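Local atomic coordinates of uncharacterized conserved protein YjbQ/UPF0047 family, ortholog yugU B.subtilis (Clostridium acetobutylicum, PDB entry 1VMH), a protein that is of unknown function but belongs to the YjbQ/UPF0047 family and is found as an assembly of three copies of one chain. Residues V45-C54 / S107-L118; H56-A67 / W123-D132. All blocks are in the same frame, centred on the assembly; numbering follows the deposited sequence.

Contact 1: V45-C54 / S107-L118; sequences VSDGMAVVFC and SSQQIIIENGKL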
loop_
_atom_site.group_PDB
_atom_site.type_symbol
_atom_site.label_atom_id
_atom_site.label_comp_id
_atom_site.label_asym_id
_atom_site.label_seq_id
_atom_site.Cartn_x
_atom_site.Cartn_y
_atom_site.Cartn_z
ATOM N N VAL A 45 8.929 22.631 -7.941
ATOM C CA VAL A 45 9.617 21.922 -6.842
ATOM C C VAL A 45 10.743 21.083 -7.419
ATOM O O VAL A 45 10.511 20.312 -8.347
ATOM C CB VAL A 45 8.641 21.008 -6.082
ATOM C CG1 VAL A 45 9.370 20.160 -5.035
ATOM C CG2 VAL A 45 7.565 21.832 -5.390
ATOM N N SER A 46 11.957 21.257 -6.880
ATOM C CA SER A 46 13.120 20.485 -7.290
ATOM C C SER A 46 13.307 19.209 -6.466
ATOM O O SER A 46 13.867 18.231 -6.950
ATOM C CB SER A 46 14.381 21.329 -7.153
ATOM O OG SER A 46 14.647 21.596 -5.787
ATOM N N ASP A 47 12.926 19.270 -5.203
ATOM C CA ASP A 47 13.149 18.187 -4.263
ATOM C C ASP A 47 11.943 18.153 -3.340
ATOM O O ASP A 47 11.564 19.175 -2.759
ATOM C CB ASP A 47 14.463 18.324 -3.498
ATOM C CG ASP A 47 15.668 18.362 -4.429
ATOM O OD1 ASP A 47 16.028 19.473 -4.862
ATOM O OD2 ASP A 47 16.248 17.297 -4.756
ATOM N N GLY A 48 11.307 16.994 -3.267
ATOM C CA GLY A 48 10.060 16.841 -2.529
ATOM C C GLY A 48 9.432 15.483 -2.801
ATOM O O GLY A 48 10.137 14.533 -3.110
ATOM N N MET A 49 8.109 15.432 -2.751
ATOM C CA MET A 49 7.347 14.230 -2.968
ATOM C C MET A 49 6.160 14.511 -3.871
ATOM O O MET A 49 5.531 15.567 -3.786
ATOM C CB MET A 49 6.796 13.737 -1.608
ATOM C CG MET A 49 7.812 13.211 -0.633
ATOM S SD MET A 49 8.800 11.816 -1.209
ATOM C CE MET A 49 7.536 10.659 -1.623
ATOM N N ALA A 50 5.840 13.541 -4.714
ATOM C CA ALA A 50 4.588 13.566 -5.477
ATOM C C ALA A 50 3.671 12.524 -4.887
ATOM O O ALA A 50 4.061 11.355 -4.750
ATOM C CB ALA A 50 4.871 13.213 -6.908
ATOM N N VAL A 51 2.454 12.930 -4.530
ATOM C CA VAL A 51 1.449 12.019 -3.998
ATOM C C VAL A 51 0.341 11.892 -5.014
ATOM O O VAL A 51 -0.114 12.929 -5.528
ATOM C CB VAL A 51 0.874 12.569 -2.654
ATOM C CG1 VAL A 51 -0.216 11.636 -2.138
ATOM C CG2 VAL A 51 1.980 12.713 -1.616
ATOM N N VAL A 52 -0.026 10.651 -5.369
ATOM C CA VAL A 52 -0.985 10.346 -6.380
ATOM C C VAL A 52 -2.125 9.577 -5.718
ATOM O O VAL A 52 -1.877 8.512 -5.188
ATOM C CB VAL A 52 -0.359 9.471 -7.490
ATOM C CG1 VAL A 52 -1.339 9.184 -8.596
ATOM C CG2 VAL A 52 0.892 10.150 -8.055
ATOM N N PHE A 53 -3.323 10.123 -5.696
ATOM C CA PHE A 53 -4.452 9.583 -4.907
ATOM C C PHE A 53 -5.668 9.270 -5.809
ATOM O O PHE A 53 -6.058 10.110 -6.662
ATOM C CB PHE A 53 -4.875 10.595 -3.830
ATOM C CG PHE A 53 -5.917 10.082 -2.855
ATOM C CD1 PHE A 53 -7.277 10.192 -3.145
ATOM C CD2 PHE A 53 -5.542 9.503 -1.656
ATOM C CE1 PHE A 53 -8.208 9.720 -2.245
ATOM C CE2 PHE A 53 -6.483 9.023 -0.787
ATOM C CZ PHE A 53 -7.790 9.105 -1.087
ATOM N N CYS A 54 -6.273 8.091 -5.598
ATOM C CA CYS A 54 -7.450 7.696 -6.326
ATOM C C CYS A 54 -8.685 7.841 -5.456
ATOM O O CYS A 54 -8.823 7.108 -4.453
ATOM C CB CYS A 54 -7.304 6.258 -6.790
ATOM S SG CYS A 54 -8.739 5.630 -7.588
ATOM N N SER A 107 -4.895 2.999 -2.342
ATOM C CA SER A 107 -5.600 4.233 -2.675
ATOM C C SER A 107 -4.664 5.354 -3.115
ATOM O O SER A 107 -5.118 6.279 -3.784
ATOM C CB SER A 107 -6.434 4.692 -1.467
ATOM O OG SER A 107 -5.609 4.832 -0.299
ATOM N N SER A 108 -3.372 5.236 -2.844
ATOM C CA SER A 108 -2.392 6.231 -3.267
ATOM C C SER A 108 -1.027 5.611 -3.357
ATOM O O SER A 108 -0.750 4.541 -2.793
ATOM C CB SER A 108 -2.353 7.407 -2.287
ATOM O OG SER A 108 -1.741 7.033 -1.057
ATOM N N GLN A 109 -0.172 6.274 -4.111
ATOM C CA GLN A 109 1.237 6.001 -4.058
ATOM C C GLN A 109 1.982 7.341 -4.033
ATOM O O GLN A 109 1.464 8.413 -4.414
ATOM C CB GLN A 109 1.703 5.125 -5.212
ATOM C CG GLN A 109 0.967 3.796 -5.334
ATOM C CD GLN A 109 1.189 2.863 -4.187
ATOM O OE1 GLN A 109 2.135 3.016 -3.410
ATOM N NE2 GLN A 109 0.333 1.832 -4.091
ATOM N N GLN A 110 3.255 7.267 -3.672
ATOM C CA GLN A 110 4.093 8.462 -3.618
ATOM C C GLN A 110 5.461 8.180 -4.201
ATOM O O GLN A 110 5.954 7.040 -4.169
ATOM C CB GLN A 110 4.115 9.120 -2.248
ATOM C CG GLN A 110 4.709 8.341 -1.159
ATOM C CD GLN A 110 4.717 9.144 0.154
ATOM O OE1 GLN A 110 4.580 10.413 0.188
ATOM N NE2 GLN A 110 4.823 8.416 1.226
ATOM N N ILE A 111 6.032 9.223 -4.813
ATOM C CA ILE A 111 7.276 9.118 -5.543
ATOM C C ILE A 111 8.154 10.300 -5.118
ATOM O O ILE A 111 7.696 11.438 -5.002
ATOM C CB ILE A 111 7.015 9.150 -7.066
ATOM C CG1 ILE A 111 5.959 8.105 -7.468
ATOM C CG2 ILE A 111 8.319 8.950 -7.857
ATOM C CD1 ILE A 111 4.536 8.623 -7.467
ATOM N N ILE A 112 9.429 10.031 -4.919
ATOM C CA ILE A 112 10.382 11.051 -4.570
ATOM C C ILE A 112 10.638 11.910 -5.789
ATOM O O ILE A 112 10.734 11.400 -6.936
ATOM C CB ILE A 112 11.676 10.417 -4.102
ATOM C CG1 ILE A 112 11.444 9.666 -2.779
ATOM C CG2 ILE A 112 12.773 11.473 -3.895
ATOM C CD1 ILE A 112 12.511 8.548 -2.475
ATOM N N ILE A 113 10.744 13.210 -5.554
ATOM C CA ILE A 113 11.180 14.164 -6.553
ATOM C C ILE A 113 12.596 14.590 -6.183
ATOM O O ILE A 113 12.832 15.038 -5.051
ATOM C CB ILE A 113 10.260 15.397 -6.607
ATOM C CG1 ILE A 113 8.822 14.992 -6.941
ATOM C CG2 ILE A 113 10.770 16.400 -7.622
ATOM C CD1 ILE A 113 7.809 16.083 -6.603
ATOM N N GLU A 114 13.522 14.397 -7.108
ATOM C CA GLU A 114 14.932 14.742 -6.889
ATOM C C GLU A 114 15.445 15.420 -8.145
ATOM O O GLU A 114 15.250 14.887 -9.246
ATOM C CB GLU A 114 15.722 13.460 -6.632
ATOM C CG GLU A 114 17.197 13.688 -6.298
ATOM C CD GLU A 114 17.921 12.368 -6.147
ATOM O OE1 GLU A 114 18.026 11.601 -7.136
ATOM O OE2 GLU A 114 18.371 12.079 -5.023
ATOM N N ASN A 115 16.095 16.569 -8.002
ATOM C CA ASN A 115 16.558 17.309 -9.160
ATOM C C ASN A 115 15.462 17.615 -10.161
ATOM O O ASN A 115 15.687 17.601 -11.375
ATOM C CB ASN A 115 17.722 16.594 -9.841
ATOM C CG ASN A 115 18.910 16.456 -8.933
ATOM O OD1 ASN A 115 19.285 17.409 -8.244
ATOM N ND2 ASN A 115 19.495 15.271 -8.895
ATOM N N GLY A 116 14.267 17.873 -9.631
ATOM C CA GLY A 116 13.123 18.227 -10.447
ATOM C C GLY A 116 12.550 17.092 -11.282
ATOM O O GLY A 116 11.756 17.366 -12.180
ATOM N N LYS A 117 12.942 15.845 -10.977
ATOM C CA LYS A 117 12.532 14.652 -11.705
ATOM C C LYS A 117 11.968 13.603 -10.749
ATOM O O LYS A 117 12.436 13.451 -9.618
ATOM C CB LYS A 117 13.723 14.030 -12.457
ATOM C CG LYS A 117 14.305 14.917 -13.570
ATOM C CD LYS A 117 15.670 14.402 -14.034
ATOM C CE LYS A 117 16.820 15.107 -13.294
ATOM N NZ LYS A 117 18.156 14.403 -13.409
ATOM N N LEU A 118 10.982 12.860 -11.216
ATOM C CA LEU A 118 10.475 11.706 -10.443
ATOM C C LEU A 118 11.561 10.660 -10.357
ATOM O O LEU A 118 12.094 10.221 -11.377
ATOM C CB LEU A 118 9.252 11.104 -11.129
ATOM C CG LEU A 118 8.023 12.008 -11.185
ATOM C CD1 LEU A 118 7.007 11.425 -12.182
ATOM C CD2 LEU A 118 7.420 12.128 -9.778
#

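Contact 2: H56-A67 / W123-D132; sequences HTTAGITINENA and WQGIYFTEFD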
loop_
_atom_site.group_PDB
_atom_site.type_symbol
_atom_site.label_atom_id
_atom_site.label_comp_id
_atom_site.label_asym_id
_atom_site.label_seq_id
_atom_site.Cartn_x
_atom_site.Cartn_y
_atom_site.Cartn_z
ATOM N N HIS A 56 -11.680 6.861 -5.988
ATOM C CA HIS A 56 -12.662 5.853 -6.331
ATOM C C HIS A 56 -12.397 4.568 -5.566
ATOM O O HIS A 56 -11.288 4.074 -5.575
ATOM C CB HIS A 56 -12.558 5.581 -7.823
ATOM C CG HIS A 56 -12.708 6.819 -8.644
ATOM N ND1 HIS A 56 -13.909 7.489 -8.749
ATOM C CD2 HIS A 56 -11.823 7.500 -9.413
ATOM C CE1 HIS A 56 -13.739 8.552 -9.530
ATOM N NE2 HIS A 56 -12.492 8.566 -9.957
ATOM N N THR A 57 -13.421 3.992 -4.970
ATOM C CA THR A 57 -13.276 2.793 -4.161
ATOM C C THR A 57 -13.182 1.493 -4.963
ATOM O O THR A 57 -12.945 0.456 -4.376
ATOM C CB THR A 57 -14.368 2.712 -3.135
ATOM O OG1 THR A 57 -15.619 2.684 -3.803
ATOM C CG2 THR A 57 -14.299 3.894 -2.186
ATOM N N THR A 58 -13.339 1.583 -6.287
ATOM C CA THR A 58 -13.221 0.434 -7.194
ATOM C C THR A 58 -12.077 0.616 -8.187
ATOM O O THR A 58 -12.015 -0.045 -9.222
ATOM C CB THR A 58 -14.513 0.172 -7.902
ATOM O OG1 THR A 58 -14.948 1.398 -8.495
ATOM C CG2 THR A 58 -15.558 -0.336 -6.930
ATOM N N ALA A 59 -11.115 1.472 -7.818
ATOM C CA ALA A 59 -9.882 1.638 -8.554
ATOM C C ALA A 59 -8.775 1.982 -7.533
ATOM O O ALA A 59 -9.041 2.240 -6.364
ATOM C CB ALA A 59 -10.018 2.685 -9.609
ATOM N N GLY A 60 -7.538 1.969 -7.991
ATOM C CA GLY A 60 -6.424 2.260 -7.121
ATOM C C GLY A 60 -5.242 2.779 -7.915
ATOM O O GLY A 60 -5.373 3.167 -9.093
ATOM N N ILE A 61 -4.108 2.865 -7.223
ATOM C CA ILE A 61 -2.848 3.335 -7.818
ATOM C C ILE A 61 -1.770 2.315 -7.501
ATOM O O ILE A 61 -1.686 1.837 -6.374
ATOM C CB ILE A 61 -2.396 4.699 -7.246
ATOM C CG1 ILE A 61 -3.530 5.743 -7.308
ATOM C CG2 ILE A 61 -1.133 5.186 -7.937
ATOM C CD1 ILE A 61 -3.968 6.238 -8.658
ATOM N N THR A 62 -0.954 1.951 -8.473
ATOM C CA THR A 62 0.212 1.131 -8.198
ATOM C C THR A 62 1.397 1.598 -9.013
ATOM O O THR A 62 1.246 2.440 -9.883
ATOM C CB THR A 62 -0.033 -0.370 -8.490
ATOM O OG1 THR A 62 0.988 -1.149 -7.815
ATOM C CG2 THR A 62 -0.046 -0.663 -9.960
ATOM N N ILE A 63 2.578 1.085 -8.724
ATOM C CA ILE A 63 3.810 1.426 -9.508
ATOM C C ILE A 63 4.371 0.105 -9.959
ATOM O O ILE A 63 4.569 -0.778 -9.122
ATOM C CB ILE A 63 4.791 2.232 -8.647
ATOM C CG1 ILE A 63 4.150 3.580 -8.249
ATOM C CG2 ILE A 63 6.116 2.453 -9.345
ATOM C CD1 ILE A 63 4.986 4.545 -7.416
ATOM N N ASN A 64 4.632 -0.057 -11.247
ATOM C CA ASN A 64 5.100 -1.348 -11.711
ATOM C C ASN A 64 5.705 -1.178 -13.097
ATOM O O ASN A 64 5.891 -0.060 -13.576
ATOM C CB ASN A 64 4.003 -2.429 -11.620
ATOM C CG ASN A 64 4.560 -3.807 -11.276
ATOM O OD1 ASN A 64 5.393 -4.330 -12.016
ATOM N ND2 ASN A 64 4.125 -4.383 -10.142
ATOM N N GLU A 65 6.048 -2.300 -13.724
ATOM C CA GLU A 65 6.646 -2.342 -15.065
ATOM C C GLU A 65 5.817 -1.559 -16.070
ATOM O O GLU A 65 4.610 -1.808 -16.194
ATOM C CB GLU A 65 6.712 -3.801 -15.508
ATOM C CG GLU A 65 6.967 -4.043 -16.989
ATOM C CD GLU A 65 8.374 -3.712 -17.390
ATOM O OE1 GLU A 65 9.314 -4.074 -16.650
ATOM O OE2 GLU A 65 8.554 -3.067 -18.434
ATOM N N ASN A 66 6.483 -0.689 -16.832
ATOM C CA ASN A 66 5.776 0.180 -17.760
ATOM C C ASN A 66 6.152 0.026 -19.210
ATOM O O ASN A 66 5.763 0.870 -20.023
ATOM C CB ASN A 66 5.998 1.659 -17.331
ATOM C CG ASN A 66 7.425 2.105 -17.538
ATOM O OD1 ASN A 66 8.270 1.301 -17.921
ATOM N ND2 ASN A 66 7.700 3.422 -17.360
ATOM N N ALA A 67 6.885 -1.022 -19.560
ATOM C CA ALA A 67 7.283 -1.228 -20.946
ATOM C C ALA A 67 7.044 -2.659 -21.450
ATOM O O ALA A 67 7.645 -3.060 -22.439
ATOM C CB ALA A 67 8.725 -0.841 -21.114
ATOM N N TRP A 123 12.251 1.254 -16.097
ATOM C CA TRP A 123 10.942 0.825 -16.558
ATOM C C TRP A 123 9.905 0.727 -15.419
ATOM O O TRP A 123 9.108 -0.205 -15.390
ATOM C CB TRP A 123 11.079 -0.513 -17.350
ATOM C CG TRP A 123 11.997 -0.414 -18.576
ATOM C CD1 TRP A 123 13.131 -1.127 -18.828
ATOM C CD2 TRP A 123 11.880 0.533 -19.638
ATOM N NE1 TRP A 123 13.699 -0.715 -20.016
ATOM C CE2 TRP A 123 12.949 0.298 -20.538
ATOM C CE3 TRP A 123 10.937 1.539 -19.945
ATOM C CZ2 TRP A 123 13.118 1.045 -21.706
ATOM C CZ3 TRP A 123 11.112 2.280 -21.125
ATOM C CH2 TRP A 123 12.191 2.025 -21.979
ATOM N N GLN A 124 9.977 1.679 -14.487
ATOM C CA GLN A 124 9.058 1.776 -13.416
ATOM C C GLN A 124 8.133 2.964 -13.673
ATOM O O GLN A 124 8.544 4.089 -13.756
ATOM C CB GLN A 124 9.827 1.924 -12.106
ATOM C CG GLN A 124 8.957 1.838 -10.915
ATOM C CD GLN A 124 9.721 1.985 -9.614
ATOM O OE1 GLN A 124 10.566 2.890 -9.448
ATOM N NE2 GLN A 124 9.354 1.160 -8.636
ATOM N N GLY A 125 6.832 2.690 -13.775
ATOM C CA GLY A 125 5.795 3.706 -14.042
ATOM C C GLY A 125 4.679 3.674 -13.047
ATOM O O GLY A 125 4.526 2.714 -12.317
ATOM N N ILE A 126 3.915 4.762 -13.040
ATOM C CA ILE A 126 2.817 4.990 -12.103
ATOM C C ILE A 126 1.532 4.718 -12.844
ATOM O O ILE A 126 1.327 5.265 -13.946
ATOM C CB ILE A 126 2.796 6.416 -11.593
ATOM C CG1 ILE A 126 4.126 6.826 -10.949
ATOM C CG2 ILE A 126 1.646 6.560 -10.594
ATOM C CD1 ILE A 126 4.357 8.335 -10.948
ATOM N N TYR A 127 0.680 3.837 -12.303
ATOM C CA TYR A 127 -0.545 3.397 -12.931
ATOM C C TYR A 127 -1.783 3.658 -12.121
ATOM O O TYR A 127 -1.819 3.423 -10.921
ATOM C CB TYR A 127 -0.486 1.901 -13.136
ATOM C CG TYR A 127 0.363 1.440 -14.261
ATOM C CD1 TYR A 127 -0.111 1.511 -15.557
ATOM C CD2 TYR A 127 1.600 0.889 -14.046
ATOM C CE1 TYR A 127 0.639 1.059 -16.617
ATOM C CE2 TYR A 127 2.341 0.405 -15.097
ATOM C CZ TYR A 127 1.851 0.506 -16.376
ATOM O OH TYR A 127 2.583 0.012 -17.459
ATOM N N PHE A 128 -2.806 4.179 -12.781
ATOM C CA PHE A 128 -4.182 4.083 -12.299
ATOM C C PHE A 128 -4.702 2.679 -12.642
ATOM O O PHE A 128 -4.629 2.266 -13.809
ATOM C CB PHE A 128 -5.024 5.117 -13.035
ATOM C CG PHE A 128 -6.429 5.234 -12.559
ATOM C CD1 PHE A 128 -7.398 4.403 -13.019
ATOM C CD2 PHE A 128 -6.795 6.208 -11.639
ATOM C CE1 PHE A 128 -8.721 4.516 -12.572
ATOM C CE2 PHE A 128 -8.104 6.331 -11.231
ATOM C CZ PHE A 128 -9.046 5.486 -11.672
ATOM N N THR A 129 -5.181 1.920 -11.639
ATOM C CA THR A 129 -5.641 0.554 -11.817
ATOM C C THR A 129 -7.182 0.540 -11.732
ATOM O O THR A 129 -7.773 0.590 -10.639
ATOM C CB THR A 129 -5.019 -0.447 -10.793
ATOM O OG1 THR A 129 -5.403 -0.082 -9.461
ATOM C CG2 THR A 129 -3.484 -0.298 -10.812
ATOM N N GLU A 130 -7.832 0.470 -12.894
ATOM C CA GLU A 130 -9.273 0.403 -12.970
ATOM C C GLU A 130 -9.709 -1.019 -12.756
ATOM O O GLU A 130 -9.246 -1.904 -13.478
ATOM C CB GLU A 130 -9.732 0.900 -14.343
ATOM C CG GLU A 130 -11.229 0.704 -14.628
ATOM C CD GLU A 130 -12.061 1.588 -13.738
ATOM O OE1 GLU A 130 -12.291 1.220 -12.575
ATOM O OE2 GLU A 130 -12.510 2.660 -14.200
ATOM N N PHE A 131 -10.666 -1.232 -11.845
ATOM C CA PHE A 131 -11.308 -2.534 -11.690
ATOM C C PHE A 131 -12.829 -2.607 -11.954
ATOM O O PHE A 131 -13.411 -3.703 -11.871
ATOM C CB PHE A 131 -10.974 -3.122 -10.329
ATOM C CG PHE A 131 -9.488 -3.312 -10.124
ATOM C CD1 PHE A 131 -8.777 -4.218 -10.907
ATOM C CD2 PHE A 131 -8.806 -2.567 -9.171
ATOM C CE1 PHE A 131 -7.409 -4.407 -10.721
ATOM C CE2 PHE A 131 -7.431 -2.741 -8.981
ATOM C CZ PHE A 131 -6.746 -3.635 -9.752
ATOM N N ASP A 132 -13.446 -1.473 -12.262
ATOM C CA ASP A 132 -14.892 -1.398 -12.587
ATOM C C ASP A 132 -15.191 -0.394 -13.681
ATOM O O ASP A 132 -16.059 0.464 -13.533
ATOM C CB ASP A 132 -15.711 -1.077 -11.337
ATOM C CG ASP A 132 -17.213 -1.287 -11.549
ATOM O OD1 ASP A 132 -17.609 -2.180 -12.334
ATOM O OD2 ASP A 132 -17.979 -0.559 -10.893
HETATM O O HOH W 1 -17.673 1.364 -9.128
HETATM O O HOH W 2 7.426 -1.042 -8.663
HETATM O O HOH W 3 10.530 -2.869 -14.706
#

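Contact 1: V45-C54 / S107-L118
Met49 and Gln110 meet on the face of the sheet turned to the neighbouring subunits. The Met49 chain bends at both chi2 (-59°) and chi3 (-56°), which folds its methyl back over the partner strand: CE rests 3.5 Å from Gln110 OE1, while SD lies 3.8 Å from Ile112 CG1. Gln110 runs extended beyond CG beside Val51, both side chains pointing the same way. On the other face Ala50, Val52, Ile111 and Ile113 interlock; Ile113 CD1 reaches under the backbone to 3.6 Å from Met49 C, and the Val52 and Ile111 side chains cross at a slant, CG2 of the valine 4.0 Å from CD1 of the isoleucine. Strands 48-53 and 108-114 are antiparallel neighbours in the larger sheet of the YjbQ-like fold, with Gly48-Ile113, Ala50-Ile111 and Val52-Gln109 as hydrogen-bonded pairs. The bond from Ala50 N to Ile111 O is 2.8 Å long, and Cys54 N to Ser107 O prolongs the series beyond the strand. At the far end a type I' turn from Glu114 to Lys117 reverses the chain into strand 117-118, and Gly116 N gives a 2.7 Å bond to Ser46 O. Leu118, beyond the turn, brings CD2 to 4.0 Å from Ala50 CB. Helix 33-43 covers this apolar face, Val36 touching Ala50 and Val52, and Val40 touching Ile113 and Leu118. On the opposite face Gln110 is held by side-chain hydrogen bonds to Gln110 of both other subunits, NE2 giving to the second and OE1 receiving from the third.

Contact 2: H56-A67 / W123-D132
Tyr127 reaches along strand 59-65 until its hydroxyl lies 3.0 Å from Glu65 O, near the end of that strand; 59-65 and 124-130 are neighbours in a three-stranded antiparallel sheet. Gly60-Thr129, Thr62-Tyr127 and Asn64-Gly125 form the hydrogen-bonded pairs. With Tyr127 CG beside its own backbone N (chi1 -76°), the ring lies along the chain and presents its edge to the carbonyls of Thr62, Asn64 and Glu65; Phe29 of strand 28-31 meets the ring as well. On the same face Thr62 CG2 and Thr129 CG2 touch at 3.6 Å, the two side chains crossing at about a right angle. Thr62 OG1 bonds to Ser103 OG of the second subunit. On the other face Phe128 lays its ring beside strand 59-65: Gly60 O lies over one ring face, Ala59 CB packs 3.6 Å from CZ, and Ile61 CD1 approaches obliquely. Ile63 CG2 presses closely against Gln124 CG, 3.3 Å away; the OE1 of this glutamine takes a bond from Gly121 N and its NE2 gives one to Cys54 O of the second subunit. A water also joins Gln124 NE2 to Ile63 O. Past the end of strand 59-65, Ala67 CB sits over one face of the Trp123 indole. Glu65, bent at chi2 (72°), lies alongside Trp123 and turns its carboxylate back to receive Ala67 N at OE2, 2.9 Å. At the other end of the strands, Arg137 bonds to Thr58 OG1 and Arg135 forms a salt bridge with Asp132 OD2, while a water bound to Thr58 OG1 donates a 2.6 Å bond to Asp132 OD2.

Overall arrangement
From the N terminus, strands 18-22 and 28-31 and helix 33-43 precede the first half of contact 1, and 56-67, the first half of contact 2, follows almost at once. Helices 69-82 and 96-105 come next; segment 107-118 then closes contact 1, and 123-132 closes contact 2 before the last strand, 136-143. The two loops therefore cross rather than nest. Contact 1 joins neighbouring strands of the five-stranded sheet, contact 2 those of the three-stranded one, their centres about 15 Å apart. The sheets meet where Ile111 packs on Ile63 and Ile126, and where Gln109 NE2 probably bonds to Ile61 O. Both contacts touch the second subunit.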